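Local structure of amorpha-4,11-diene synthase (Artemisia annua, 4GAX) at residues L254-W266 and R279-A291. The protein is a sesquiterpene synthase that probably cyclises farnesyl diphosphate with loss of diphosphate, here in an engineered variant of an alpha-bisabolol synthase. Numbering follows the deposited sequence.
Sequences LHREELSQLSKWW and RDRIVECYFWALA
Tyr-286 and Ile-282, one turn apart on helix 282-291, fit as knobs into holes on helix 254-266, which runs roughly antiparallel at 139° with the axes 10.1 Å apart. The phenol of Tyr-286 lies among His-255, Glu-258, Leu-259 and Leu-262. CG of Tyr-286 stands anti to the backbone N (chi1 178°), carrying the ring to the opposing helix. CB of Leu-259 lies over one ring face, and CD1 of Leu-262 comes within 3.4 Å of CD2 of Tyr-286. At the far end the Tyr-286 hydroxyl donates to Glu-258 OE1, 2.6 Å away, on the anti side and 25° out of the carboxylate plane, which stands steeply to the ring. OE2 of Glu-258 forms a salt bridge with Arg-302 and a hydrogen bond with Ser-299, so this buried acid has partners on both oxygens. A phenylalanine in place of Tyr-286 would probably keep the apolar packing but cost Glu-258 OE1 the donor from helix 282-291. Beside the Tyr-286 hydroxyl, CD1 of Leu-290 sits over the centre of the His-255 imidazole (CH-pi, 3.7 Å from the centroid), whose NE2 is hydrogen-bonded to the carbonyl oxygen of Phe-294.

Branched Ile-282 suits the second hole, formed by Leu-262, Ser-263, Trp-265 and Trp-266: its CB packs on the face of the Trp-266 five-membered ring, 3.6 Å from Trp-266 CG, and CD1 meets the edge of Trp-265. Beyond it the packing loosens: partly exposed Asp-280 touches mainly through its carboxylate, and the poorly ordered Arg-279 side chain leads away. Yet OD1 of Asp-280 accepts from Trp-266 NE1 at 2.6 Å, almost in the indole plane. Apolar packing thus joins two helices of this all-helical terpene synthase fold; the Tyr-286 bond links them, while the Trp-266 bond ties the lead-in to the second.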
ATOM      1  N   LEU A 254      -6.686  11.870 -13.887  1.00 21.89           N
ATOM      2  CA  LEU A 254      -7.226  12.315 -12.605  1.00 18.75           C
ATOM      3  C   LEU A 254      -6.098  12.433 -11.584  1.00 22.25           C
ATOM      4  O   LEU A 254      -6.013  13.422 -10.854  1.00 22.64           O
ATOM      5  CB  LEU A 254      -8.300  11.341 -12.105  1.00 22.34           C
ATOM      6  CG  LEU A 254      -8.784  11.613 -10.679  1.00 27.29           C
ATOM      7  CD1 LEU A 254      -9.553  12.945 -10.576  1.00 28.61           C
ATOM      8  CD2 LEU A 254      -9.638  10.465 -10.167  1.00 24.27           C
ATOM      9  N   HIS A 255      -5.221  11.432 -11.543  1.00 20.41           N
ATOM     10  CA  HIS A 255      -4.070  11.468 -10.637  1.00 17.98           C
ATOM     11  C   HIS A 255      -3.223  12.687 -10.929  1.00 20.54           C
ATOM     12  O   HIS A 255      -2.733  13.341 -10.007  1.00 23.54           O
ATOM     13  CB  HIS A 255      -3.213  10.206 -10.775  1.00 16.35           C
ATOM     14  CG  HIS A 255      -3.918   8.953 -10.359  1.00 17.01           C
ATOM     15  ND1 HIS A 255      -3.580   7.708 -10.843  1.00 19.19           N
ATOM     16  CD2 HIS A 255      -4.943   8.757  -9.492  1.00 15.53           C
ATOM     17  CE1 HIS A 255      -4.368   6.796 -10.296  1.00 20.48           C
ATOM     18  NE2 HIS A 255      -5.200   7.403  -9.473  1.00 18.04           N
ATOM     19  N   ARG A 256      -3.049  12.992 -12.212  1.00 19.43           N
ATOM     20  CA  ARG A 256      -2.264  14.150 -12.590  1.00 21.06           C
ATOM     21  C   ARG A 256      -2.933  15.448 -12.144  1.00 20.96           C
ATOM     22  O   ARG A 256      -2.238  16.406 -11.772  1.00 24.04           O
ATOM     23  CB  ARG A 256      -1.986  14.156 -14.096  1.00 24.12           C
ATOM     24  CG  ARG A 256      -0.908  13.168 -14.505  1.00 23.11           C
ATOM     25  CD  ARG A 256       0.473  13.628 -14.043  1.00 37.21           C
ATOM     26  NE  ARG A 256       0.907  14.828 -14.760  1.00 45.52           N
ATOM     27  CZ  ARG A 256       1.679  14.830 -15.847  1.00 43.42           C
ATOM     28  NH1 ARG A 256       2.127  13.692 -16.358  1.00 30.88           N
ATOM     29  NH2 ARG A 256       2.013  15.984 -16.416  1.00 50.05           N
ATOM     30  N   GLU A 257      -4.263  15.492 -12.192  1.00 20.88           N
ATOM     31  CA  GLU A 257      -5.008  16.666 -11.693  1.00 25.67           C
ATOM     32  C   GLU A 257      -4.800  16.862 -10.186  1.00 26.04           C
ATOM     33  O   GLU A 257      -4.607  17.989  -9.716  1.00 23.32           O
ATOM     34  CB  GLU A 257      -6.517  16.537 -11.986  1.00 34.82           C
ATOM     35  CG  GLU A 257      -6.879  16.508 -13.475  1.00 39.68           C
ATOM     36  CD  GLU A 257      -8.395  16.442 -13.721  1.00 60.74           C
ATOM     37  OE1 GLU A 257      -9.118  15.855 -12.883  1.00 67.48           O
ATOM     38  OE2 GLU A 257      -8.865  16.985 -14.748  1.00 62.70           O
ATOM     39  N   GLU A 258      -4.868  15.762  -9.434  1.00 20.62           N
ATOM     40  CA  GLU A 258      -4.645  15.783  -7.984  1.00 21.85           C
ATOM     41  C   GLU A 258      -3.241  16.274  -7.637  1.00 21.94           C
ATOM     42  O   GLU A 258      -3.061  17.096  -6.734  1.00 22.75           O
ATOM     43  CB  GLU A 258      -4.861  14.376  -7.403  1.00 17.86           C
ATOM     44  CG  GLU A 258      -6.267  13.845  -7.635  1.00 19.70           C
ATOM     45  CD  GLU A 258      -6.407  12.360  -7.319  1.00 23.84           C
ATOM     46  OE1 GLU A 258      -5.379  11.707  -7.001  1.00 24.60           O
ATOM     47  OE2 GLU A 258      -7.553  11.835  -7.389  1.00 20.66           O
ATOM     48  N   LEU A 259      -2.239  15.763  -8.355  1.00 23.48           N
ATOM     49  CA  LEU A 259      -0.861  16.141  -8.103  1.00 22.61           C
ATOM     50  C   LEU A 259      -0.618  17.590  -8.508  1.00 21.77           C
ATOM     51  O   LEU A 259       0.203  18.284  -7.901  1.00 22.18           O
ATOM     52  CB  LEU A 259       0.086  15.209  -8.857  1.00 23.19           C
ATOM     53  CG  LEU A 259       1.584  15.487  -8.691  1.00 23.72           C
ATOM     54  CD1 LEU A 259       1.985  15.580  -7.222  1.00 22.96           C
ATOM     55  CD2 LEU A 259       2.390  14.384  -9.376  1.00 23.65           C
ATOM     56  N   SER A 260      -1.318  18.044  -9.546  1.00 20.18           N
ATOM     57  CA  SER A 260      -1.280  19.460  -9.915  1.00 27.66           C
ATOM     58  C   SER A 260      -1.821  20.364  -8.790  1.00 23.03           C
ATOM     59  O   SER A 260      -1.236  21.414  -8.472  1.00 22.72           O
ATOM     60  CB  SER A 260      -2.081  19.692 -11.199  1.00 29.30           C
ATOM     61  OG  SER A 260      -2.207  21.077 -11.471  1.00 34.87           O
ATOM     62  N   GLN A 261      -2.952  19.970  -8.214  1.00 23.86           N
ATOM     63  CA  GLN A 261      -3.539  20.713  -7.106  1.00 24.34           C
ATOM     64  C   GLN A 261      -2.607  20.682  -5.893  1.00 26.99           C
ATOM     65  O   GLN A 261      -2.390  21.691  -5.240  1.00 21.31           O
ATOM     66  CB  GLN A 261      -4.912  20.131  -6.749  1.00 21.70           C
ATOM     67  CG  GLN A 261      -5.923  20.256  -7.878  1.00 30.54           C
ATOM     68  CD  GLN A 261      -7.172  19.418  -7.659  1.00 39.37           C
ATOM     69  OE1 GLN A 261      -7.725  18.848  -8.601  1.00 35.81           O
ATOM     70  NE2 GLN A 261      -7.630  19.351  -6.415  1.00 31.06           N
ATOM     71  N   LEU A 262      -2.028  19.524  -5.610  1.00 20.80           N
ATOM     72  CA  LEU A 262      -1.083  19.409  -4.508  1.00 20.47           C
ATOM     73  C   LEU A 262       0.183  20.205  -4.739  1.00 22.91           C
ATOM     74  O   LEU A 262       0.752  20.764  -3.789  1.00 21.87           O
ATOM     75  CB  LEU A 262      -0.748  17.943  -4.245  1.00 21.79           C
ATOM     76  CG  LEU A 262      -1.854  17.248  -3.470  1.00 24.81           C
ATOM     77  CD1 LEU A 262      -1.722  15.733  -3.642  1.00 27.94           C
ATOM     78  CD2 LEU A 262      -1.783  17.641  -1.981  1.00 24.54           C
ATOM     79  N   SER A 263       0.620  20.256  -5.998  1.00 20.75           N
ATOM     80  CA  SER A 263       1.829  20.983  -6.360  1.00 29.32           C
ATOM     81  C   SER A 263       1.632  22.467  -6.136  1.00 27.37           C
ATOM     82  O   SER A 263       2.551  23.145  -5.671  1.00 24.81           O
ATOM     83  CB  SER A 263       2.246  20.696  -7.809  1.00 31.87           C
ATOM     84  OG  SER A 263       2.539  19.317  -7.967  1.00 31.32           O
ATOM     85  N   LYS A 264       0.439  22.972  -6.456  1.00 22.48           N
ATOM     86  CA  LYS A 264       0.153  24.407  -6.275  1.00 31.22           C
ATOM     87  C   LYS A 264       0.108  24.774  -4.798  1.00 24.94           C
ATOM     88  O   LYS A 264       0.696  25.770  -4.378  1.00 29.04           O
ATOM     89  CB  LYS A 264      -1.165  24.805  -6.947  1.00 35.53           C
ATOM     90  CG  LYS A 264      -1.003  25.200  -8.399  1.00 54.24           C
ATOM     91  CD  LYS A 264      -2.284  24.983  -9.187  1.00 61.08           C
ATOM     92  CE  LYS A 264      -1.976  24.769 -10.659  1.00 61.24           C
ATOM     93  NZ  LYS A 264      -3.212  24.611 -11.471  1.00 66.10           N
ATOM     94  N   TRP A 265      -0.620  23.966  -4.032  1.00 23.66           N
ATOM     95  CA  TRP A 265      -0.680  24.084  -2.577  1.00 30.12           C
ATOM     96  C   TRP A 265       0.714  24.111  -1.955  1.00 32.66           C
ATOM     97  O   TRP A 265       1.022  24.984  -1.131  1.00 25.62           O
ATOM     98  CB  TRP A 265      -1.457  22.893  -2.027  1.00 24.29           C
ATOM     99  CG  TRP A 265      -1.549  22.786  -0.520  1.00 26.63           C
ATOM    100  CD1 TRP A 265      -2.442  23.435   0.303  1.00 26.91           C
ATOM    101  CD2 TRP A 265      -0.772  21.925   0.333  1.00 25.60           C
ATOM    102  NE1 TRP A 265      -2.244  23.049   1.613  1.00 24.67           N
ATOM    103  CE2 TRP A 265      -1.230  22.124   1.658  1.00 27.34           C
ATOM    104  CE3 TRP A 265       0.276  21.018   0.102  1.00 21.91           C
ATOM    105  CZ2 TRP A 265      -0.684  21.436   2.747  1.00 21.88           C
ATOM    106  CZ3 TRP A 265       0.819  20.339   1.180  1.00 25.30           C
ATOM    107  CH2 TRP A 265       0.339  20.547   2.489  1.00 24.02           C
ATOM    108  N   TRP A 266       1.553  23.156  -2.354  1.00 26.12           N
ATOM    109  CA  TRP A 266       2.909  23.042  -1.813  1.00 26.69           C
ATOM    110  C   TRP A 266       3.771  24.232  -2.212  1.00 27.28           C
ATOM    111  O   TRP A 266       4.525  24.779  -1.397  1.00 25.71           O
ATOM    112  CB  TRP A 266       3.573  21.724  -2.272  1.00 24.72           C
ATOM    113  CG  TRP A 266       4.918  21.496  -1.639  1.00 24.99           C
ATOM    114  CD1 TRP A 266       6.129  21.423  -2.273  1.00 28.17           C
ATOM    115  CD2 TRP A 266       5.192  21.357  -0.235  1.00 20.25           C
ATOM    116  NE1 TRP A 266       7.136  21.223  -1.351  1.00 28.99           N
ATOM    117  CE2 TRP A 266       6.586  21.185  -0.095  1.00 29.67           C
ATOM    118  CE3 TRP A 266       4.392  21.365   0.917  1.00 33.70           C
ATOM    119  CZ2 TRP A 266       7.197  21.010   1.154  1.00 26.80           C
ATOM    120  CZ3 TRP A 266       4.994  21.186   2.149  1.00 32.83           C
ATOM    121  CH2 TRP A 266       6.387  21.010   2.260  1.00 30.19           C
ATOM    122  N   ARG A 279      12.536  19.183   3.545  1.00 42.91           N
ATOM    123  CA  ARG A 279      12.658  18.687   2.179  1.00 51.77           C
ATOM    124  C   ARG A 279      11.553  19.193   1.258  1.00 47.16           C
ATOM    125  O   ARG A 279      10.440  19.477   1.702  1.00 46.88           O
ATOM    126  CB  ARG A 279      12.596  17.157   2.195  1.00 57.58           C
ATOM    127  CG  ARG A 279      13.446  16.515   3.273  1.00 66.33           C
ATOM    128  CD  ARG A 279      13.003  15.090   3.582  1.00 65.02           C
ATOM    129  NE  ARG A 279      13.824  14.523   4.648  1.00 66.34           N
ATOM    130  CZ  ARG A 279      13.632  13.331   5.200  1.00 73.31           C
ATOM    131  NH1 ARG A 279      12.633  12.558   4.791  1.00 76.15           N
ATOM    132  NH2 ARG A 279      14.441  12.914   6.166  1.00 74.96           N
ATOM    133  N   ASP A 280      11.865  19.277  -0.031  1.00 31.09           N
ATOM    134  CA  ASP A 280      10.878  19.614  -1.059  1.00 31.66           C
ATOM    135  C   ASP A 280      10.451  18.306  -1.747  1.00 33.33           C
ATOM    136  O   ASP A 280      11.049  17.902  -2.760  1.00 28.53           O
ATOM    137  CB  ASP A 280      11.493  20.587  -2.069  1.00 36.17           C
ATOM    138  CG  ASP A 280      10.482  21.113  -3.080  1.00 48.17           C
ATOM    139  OD1 ASP A 280       9.262  20.956  -2.851  1.00 47.40           O
ATOM    140  OD2 ASP A 280      10.912  21.698  -4.105  1.00 49.21           O
ATOM    141  N   ARG A 281       9.428  17.649  -1.197  1.00 28.81           N
ATOM    142  CA  ARG A 281       9.062  16.288  -1.614  1.00 24.35           C
ATOM    143  C   ARG A 281       7.575  16.061  -1.847  1.00 27.23           C
ATOM    144  O   ARG A 281       7.045  14.987  -1.503  1.00 25.77           O
ATOM    145  CB  ARG A 281       9.544  15.269  -0.573  1.00 31.53           C
ATOM    146  CG  ARG A 281      11.070  15.200  -0.422  1.00 37.19           C
ATOM    147  CD  ARG A 281      11.724  14.706  -1.706  1.00 49.52           C
ATOM    148  NE  ARG A 281      12.790  15.596  -2.165  1.00 59.79           N
ATOM    149  CZ  ARG A 281      14.059  15.505  -1.784  1.00 60.84           C
ATOM    150  NH1 ARG A 281      14.430  14.563  -0.930  1.00 69.74           N
ATOM    151  NH2 ARG A 281      14.959  16.354  -2.255  1.00 62.86           N
ATOM    152  N   ILE A 282       6.890  17.026  -2.454  1.00 27.37           N
ATOM    153  CA  ILE A 282       5.440  16.857  -2.607  1.00 28.28           C
ATOM    154  C   ILE A 282       5.076  15.655  -3.498  1.00 26.30           C
ATOM    155  O   ILE A 282       4.085  14.965  -3.246  1.00 23.66           O
ATOM    156  CB  ILE A 282       4.732  18.153  -3.061  1.00 25.88           C
ATOM    157  CG1 ILE A 282       3.245  18.093  -2.707  1.00 22.54           C
ATOM    158  CG2 ILE A 282       4.923  18.399  -4.549  1.00 30.46           C
ATOM    159  CD1 ILE A 282       2.968  17.849  -1.207  1.00 28.44           C
ATOM    160  N   VAL A 283       5.898  15.375  -4.511  1.00 24.63           N
ATOM    161  CA  VAL A 283       5.609  14.266  -5.424  1.00 22.96           C
ATOM    162  C   VAL A 283       5.676  12.961  -4.647  1.00 23.97           C
ATOM    163  O   VAL A 283       4.819  12.081  -4.784  1.00 26.97           O
ATOM    164  CB  VAL A 283       6.600  14.216  -6.612  1.00 25.61           C
ATOM    165  CG1 VAL A 283       6.337  12.966  -7.473  1.00 25.82           C
ATOM    166  CG2 VAL A 283       6.482  15.482  -7.455  1.00 29.34           C
ATOM    167  N   GLU A 284       6.690  12.872  -3.798  1.00 23.66           N
ATOM    168  CA  GLU A 284       6.884  11.728  -2.917  1.00 30.99           C
ATOM    169  C   GLU A 284       5.743  11.529  -1.912  1.00 29.60           C
ATOM    170  O   GLU A 284       5.329  10.399  -1.643  1.00 26.45           O
ATOM    171  CB  GLU A 284       8.238  11.854  -2.208  1.00 23.16           C
ATOM    172  CG  GLU A 284       9.450  11.665  -3.150  1.00 37.63           C
ATOM    173  CD  GLU A 284       9.710  12.841  -4.115  1.00 42.17           C
ATOM    174  OE1 GLU A 284       9.180  13.959  -3.903  1.00 31.41           O
ATOM    175  OE2 GLU A 284      10.456  12.643  -5.103  1.00 45.93           O
ATOM    176  N   CYS A 285       5.215  12.614  -1.360  1.00 23.85           N
ATOM    177  CA  CYS A 285       4.102  12.482  -0.413  1.00 23.50           C
ATOM    178  C   CYS A 285       2.864  11.998  -1.156  1.00 19.63           C
ATOM    179  O   CYS A 285       2.113  11.157  -0.660  1.00 18.65           O
ATOM    180  CB  CYS A 285       3.807  13.813   0.275  1.00 25.12           C
ATOM    181  SG  CYS A 285       5.183  14.435   1.295  1.00 28.82           S
ATOM    182  N   TYR A 286       2.651  12.536  -2.349  1.00 22.21           N
ATOM    183  CA  TYR A 286       1.508  12.113  -3.162  1.00 22.27           C
ATOM    184  C   TYR A 286       1.589  10.625  -3.545  1.00 20.22           C
ATOM    185  O   TYR A 286       0.588   9.913  -3.493  1.00 19.03           O
ATOM    186  CB  TYR A 286       1.389  12.974  -4.431  1.00 19.51           C
ATOM    187  CG  TYR A 286       0.250  12.497  -5.291  1.00 20.09           C
ATOM    188  CD1 TYR A 286       0.471  11.938  -6.542  1.00 21.32           C
ATOM    189  CD2 TYR A 286      -1.049  12.567  -4.825  1.00 19.85           C
ATOM    190  CE1 TYR A 286      -0.606  11.464  -7.320  1.00 20.16           C
ATOM    191  CE2 TYR A 286      -2.122  12.101  -5.580  1.00 23.55           C
ATOM    192  CZ  TYR A 286      -1.891  11.550  -6.829  1.00 24.81           C
ATOM    193  OH  TYR A 286      -2.962  11.082  -7.568  1.00 22.28           O
ATOM    194  N   PHE A 287       2.785  10.160  -3.913  1.00 18.71           N
ATOM    195  CA  PHE A 287       2.961   8.773  -4.350  1.00 17.86           C
ATOM    196  C   PHE A 287       2.609   7.828  -3.215  1.00 17.98           C
ATOM    197  O   PHE A 287       1.977   6.795  -3.416  1.00 20.26           O
ATOM    198  CB  PHE A 287       4.400   8.524  -4.847  1.00 24.01           C
ATOM    199  CG  PHE A 287       4.565   7.228  -5.602  1.00 28.17           C
ATOM    200  CD1 PHE A 287       4.002   7.069  -6.864  1.00 25.56           C
ATOM    201  CD2 PHE A 287       5.277   6.171  -5.050  1.00 33.58           C
ATOM    202  CE1 PHE A 287       4.138   5.865  -7.565  1.00 28.80           C
ATOM    203  CE2 PHE A 287       5.425   4.967  -5.748  1.00 31.08           C
ATOM    204  CZ  PHE A 287       4.851   4.813  -7.002  1.00 22.20           C
ATOM    205  N   TRP A 288       2.997   8.207  -2.008  1.00 21.44           N
ATOM    206  CA  TRP A 288       2.637   7.446  -0.821  1.00 21.18           C
ATOM    207  C   TRP A 288       1.114   7.458  -0.609  1.00 22.33           C
ATOM    208  O   TRP A 288       0.494   6.403  -0.348  1.00 21.11           O
ATOM    209  CB  TRP A 288       3.380   8.062   0.360  1.00 19.47           C
ATOM    210  CG  TRP A 288       3.419   7.281   1.615  1.00 23.34           C
ATOM    211  CD1 TRP A 288       2.575   6.281   2.003  1.00 21.54           C
ATOM    212  CD2 TRP A 288       4.363   7.448   2.675  1.00 22.93           C
ATOM    213  NE1 TRP A 288       2.939   5.817   3.248  1.00 24.85           N
ATOM    214  CE2 TRP A 288       4.036   6.519   3.680  1.00 23.84           C
ATOM    215  CE3 TRP A 288       5.453   8.298   2.876  1.00 26.84           C
ATOM    216  CZ2 TRP A 288       4.770   6.405   4.866  1.00 22.01           C
ATOM    217  CZ3 TRP A 288       6.188   8.183   4.063  1.00 31.72           C
ATOM    218  CH2 TRP A 288       5.834   7.246   5.041  1.00 27.68           C
ATOM    219  N   ALA A 289       0.498   8.636  -0.730  1.00 17.50           N
ATOM    220  CA  ALA A 289      -0.959   8.723  -0.583  1.00 20.72           C
ATOM    221  C   ALA A 289      -1.640   7.889  -1.672  1.00 15.43           C
ATOM    222  O   ALA A 289      -2.670   7.224  -1.436  1.00 17.08           O
ATOM    223  CB  ALA A 289      -1.424  10.169  -0.662  1.00 23.82           C
ATOM    224  N   LEU A 290      -1.046   7.918  -2.866  1.00 15.26           N
ATOM    225  CA  LEU A 290      -1.587   7.208  -4.021  1.00 19.00           C
ATOM    226  C   LEU A 290      -1.627   5.702  -3.777  1.00 23.23           C
ATOM    227  O   LEU A 290      -2.439   4.989  -4.370  1.00 19.91           O
ATOM    228  CB  LEU A 290      -0.743   7.519  -5.258  1.00 18.31           C
ATOM    229  CG  LEU A 290      -1.207   6.900  -6.579  1.00 24.89           C
ATOM    230  CD1 LEU A 290      -2.683   7.225  -6.864  1.00 21.88           C
ATOM    231  CD2 LEU A 290      -0.314   7.371  -7.720  1.00 29.04           C
ATOM    232  N   ALA A 291      -0.762   5.226  -2.886  1.00 18.95           N
ATOM    233  CA  ALA A 291      -0.726   3.801  -2.546  1.00 25.30           C
ATOM    234  C   ALA A 291      -1.907   3.344  -1.707  1.00 21.90           C
ATOM    235  O   ALA A 291      -2.378   2.204  -1.849  1.00 19.80           O
ATOM    236  CB  ALA A 291       0.586   3.453  -1.837  1.00 26.18           C
TER